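Long-range contact in AT5G66160 protein (Arabidopsis thaliana, PDB 7BVW), which probably acts as a vacuolar sorting receptor, and carries in this piece a zinc-binding RING-H2 domain that functions as an E3 ligase in post-Golgi trafficking: residues A[51-56]-A[68-73]. Sequence-based numbering, arbitrary orientation.
With ZN (zinc ion), chain D; ZN (zinc ion), chain C.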
ATOM      1  N   HIS A  51       1.124  -6.656   3.127  1.00 22.29           N
ATOM      2  CA  HIS A  51       1.849  -5.486   3.609  1.00 19.68           C
ATOM      3  C   HIS A  51       1.007  -4.237   3.395  1.00 19.48           C
ATOM      4  O   HIS A  51       0.406  -4.057   2.331  1.00 18.45           O
ATOM      5  CB  HIS A  51       3.196  -5.330   2.899  1.00 19.75           C
ATOM      6  CG  HIS A  51       4.152  -6.450   3.167  1.00 19.58           C
ATOM      7  ND1 HIS A  51       4.592  -7.303   2.179  1.00 19.65           N
ATOM      8  CD2 HIS A  51       4.750  -6.860   4.310  1.00 20.16           C
ATOM      9  CE1 HIS A  51       5.424  -8.187   2.699  1.00 22.53           C
ATOM     10  NE2 HIS A  51       5.537  -7.940   3.992  1.00 22.59           N
ATOM     11  N   ALA A  52       0.970  -3.375   4.408  1.00 18.67           N
ATOM     12  CA  ALA A  52       0.177  -2.158   4.366  1.00 18.12           C
ATOM     13  C   ALA A  52       1.079  -0.931   4.358  1.00 15.77           C
ATOM     14  O   ALA A  52       2.213  -0.958   4.843  1.00 16.62           O
ATOM     15  CB  ALA A  52      -0.790  -2.092   5.551  1.00 16.05           C
ATOM     16  N   PHE A  53       0.555   0.152   3.789  1.00 17.01           N
ATOM     17  CA  PHE A  53       1.302   1.394   3.671  1.00 14.80           C
ATOM     18  C   PHE A  53       0.347   2.565   3.827  1.00 16.59           C
ATOM     19  O   PHE A  53      -0.875   2.403   3.790  1.00 14.98           O
ATOM     20  CB  PHE A  53       2.020   1.505   2.318  1.00 13.48           C
ATOM     21  CG  PHE A  53       2.845   0.302   1.958  1.00 15.12           C
ATOM     22  CD1 PHE A  53       2.273  -0.783   1.314  1.00 15.28           C
ATOM     23  CD2 PHE A  53       4.199   0.268   2.242  1.00 14.72           C
ATOM     24  CE1 PHE A  53       3.034  -1.887   0.979  1.00 16.61           C
ATOM     25  CE2 PHE A  53       4.962  -0.834   1.906  1.00 16.15           C
ATOM     26  CZ  PHE A  53       4.379  -1.913   1.272  1.00 15.61           C
ATOM     27  N   HIS A  54       0.920   3.754   3.996  1.00 14.02           N
ATOM     28  CA  HIS A  54       0.171   4.979   3.760  1.00 15.04           C
ATOM     29  C   HIS A  54      -0.456   4.918   2.373  1.00 13.62           C
ATOM     30  O   HIS A  54       0.201   4.534   1.401  1.00 12.65           O
ATOM     31  CB  HIS A  54       1.092   6.201   3.873  1.00 14.95           C
ATOM     32  CG  HIS A  54       1.368   6.632   5.280  1.00 14.52           C
ATOM     33  ND1 HIS A  54       2.616   7.040   5.701  1.00 15.03           N
ATOM     34  CD2 HIS A  54       0.553   6.741   6.355  1.00 14.39           C
ATOM     35  CE1 HIS A  54       2.560   7.370   6.979  1.00 16.59           C
ATOM     36  NE2 HIS A  54       1.319   7.197   7.400  1.00 15.65           N
ATOM     37  N   LEU A  55      -1.739   5.277   2.291  1.00 13.39           N
ATOM     38  CA  LEU A  55      -2.443   5.228   1.012  1.00 13.56           C
ATOM     39  C   LEU A  55      -1.733   6.074  -0.040  1.00 15.59           C
ATOM     40  O   LEU A  55      -1.505   5.621  -1.167  1.00 16.12           O
ATOM     41  CB  LEU A  55      -3.891   5.684   1.194  1.00 14.81           C
ATOM     42  CG  LEU A  55      -4.793   5.693  -0.045  1.00 15.05           C
ATOM     43  CD1 LEU A  55      -6.190   5.246   0.342  1.00 14.94           C
ATOM     44  CD2 LEU A  55      -4.845   7.074  -0.702  1.00 15.33           C
ATOM     45  N   ASN A  56      -1.359   7.306   0.317  1.00 15.52           N
ATOM     46  CA  ASN A  56      -0.682   8.182  -0.635  1.00 17.39           C
ATOM     47  C   ASN A  56       0.690   7.641  -1.018  1.00 16.50           C
ATOM     48  O   ASN A  56       1.144   7.832  -2.152  1.00 14.10           O
ATOM     49  CB  ASN A  56      -0.553   9.589  -0.054  1.00 21.51           C
ATOM     50  CG  ASN A  56      -1.829  10.387  -0.181  1.00 29.30           C
ATOM     51  OD1 ASN A  56      -2.659  10.116  -1.047  1.00 32.38           O
ATOM     52  ND2 ASN A  56      -1.988  11.388   0.676  1.00 31.62           N
ATOM     53  N   SER A  68       5.229  -3.698  -8.141  1.00 23.60           N
ATOM     54  CA  SER A  68       5.329  -4.741  -7.132  1.00 23.49           C
ATOM     55  C   SER A  68       5.347  -4.096  -5.755  1.00 25.25           C
ATOM     56  O   SER A  68       5.498  -2.880  -5.617  1.00 26.54           O
ATOM     57  CB  SER A  68       6.578  -5.601  -7.348  1.00 24.90           C
ATOM     58  OG  SER A  68       7.758  -4.864  -7.072  1.00 26.93           O
ATOM     59  N   CYS A  69       5.198  -4.930  -4.734  1.00 15.76           N
ATOM     60  CA  CYS A  69       5.282  -4.444  -3.363  1.00 14.83           C
ATOM     61  C   CYS A  69       6.705  -3.977  -3.068  1.00 14.54           C
ATOM     62  O   CYS A  69       7.659  -4.723  -3.301  1.00 17.49           O
ATOM     63  CB  CYS A  69       4.878  -5.549  -2.389  1.00 15.11           C
ATOM     64  SG  CYS A  69       5.198  -5.148  -0.657  1.00 15.84           S
ATOM     65  N   PRO A  70       6.889  -2.748  -2.559  1.00 15.71           N
ATOM     66  CA  PRO A  70       8.252  -2.265  -2.278  1.00 19.37           C
ATOM     67  C   PRO A  70       8.932  -2.948  -1.098  1.00 25.43           C
ATOM     68  O   PRO A  70      10.102  -2.648  -0.827  1.00 25.88           O
ATOM     69  CB  PRO A  70       8.033  -0.771  -1.998  1.00 20.78           C
ATOM     70  CG  PRO A  70       6.615  -0.677  -1.545  1.00 16.53           C
ATOM     71  CD  PRO A  70       5.866  -1.723  -2.311  1.00 16.82           C
ATOM     72  N   VAL A  71       8.258  -3.858  -0.393  1.00 26.01           N
ATOM     73  CA  VAL A  71       8.862  -4.546   0.744  1.00 24.03           C
ATOM     74  C   VAL A  71       9.299  -5.946   0.333  1.00 21.64           C
ATOM     75  O   VAL A  71      10.469  -6.313   0.497  1.00 21.36           O
ATOM     76  CB  VAL A  71       7.894  -4.604   1.938  1.00 24.49           C
ATOM     77  CG1 VAL A  71       8.496  -5.436   3.062  1.00 24.44           C
ATOM     78  CG2 VAL A  71       7.565  -3.198   2.418  1.00 21.08           C
ATOM     79  N   CYS A  72       8.369  -6.737  -0.202  1.00 20.07           N
ATOM     80  CA  CYS A  72       8.641  -8.127  -0.543  1.00 18.73           C
ATOM     81  C   CYS A  72       8.708  -8.376  -2.045  1.00 19.17           C
ATOM     82  O   CYS A  72       8.941  -9.519  -2.456  1.00 19.13           O
ATOM     83  CB  CYS A  72       7.583  -9.042   0.083  1.00 21.04           C
ATOM     84  SG  CYS A  72       5.959  -8.968  -0.701  1.00 20.19           S
ATOM     85  N   LYS A  73       8.505  -7.344  -2.867  1.00 17.13           N
ATOM     86  CA  LYS A  73       8.634  -7.417  -4.324  1.00 18.53           C
ATOM     87  C   LYS A  73       7.634  -8.379  -4.961  1.00 19.75           C
ATOM     88  O   LYS A  73       7.862  -8.868  -6.073  1.00 21.41           O
ATOM     89  CB  LYS A  73      10.066  -7.779  -4.740  1.00 18.70           C
ATOM     90  CG  LYS A  73      11.075  -6.665  -4.475  1.00 19.66           C
TER
HETATM   91 ZN    ZN D 402       4.625  -7.258   0.156  1.00 20.98          ZN
HETATM   92 ZN    ZN C 401       4.181   6.488   4.137  1.00 18.25          ZN
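His51 meets 68-73 through a shared zinc ion: its ND1 binds the metal at 2.0 Å, and Cys69 SG and Cys72 SG, each 2.3 Å from the zinc, hold it from the other segment. Cys49 completes this site. With CG beside the backbone N (chi1 -64°), the imidazole reaches across to the CxxC turn, where Val71 CG1 lies over one ring face, a CH-pi contact 4.1 Å from the centroid, and Cys72 SG sits in the ring plane at the edge. Phe53, on strand 52-54, projects the far end of its ring toward the same turn. Its CE2 touches Val71 CG2 at 3.6 Å and its CZ meets Pro70 CG at 3.8 Å, while Cys69 SG approaches the ring edge in plane. Ile33, Leu47 and Ile58 also pack on this phenyl group, and an alanine here would probably open a gap beneath Pro70 and Val71 and leave the zinc turn less firmly seated on the core. His54, at the N-cap of helix 55-65, binds a second zinc through ND1 at 2.3 Å; Glu42 accepts a hydrogen bond from its NE2. Pairs Cys31/Cys34 and His54/Cys57 on this zinc interleave along the chain with Cys49/His51 and Cys69/Cys72 on the first, the cross-brace of a RING finger, here in its C3H2C3 form. Within the turn, Cys69 SG also accepts N-H bonds from Val71 (3.3 Å, 160°) and, longer, from Cys72, which would probably temper the thiolate charge. Shared zinc and apolar contact round Phe53 thus join the two segments, and the fit of the turn probably depends on bound metal.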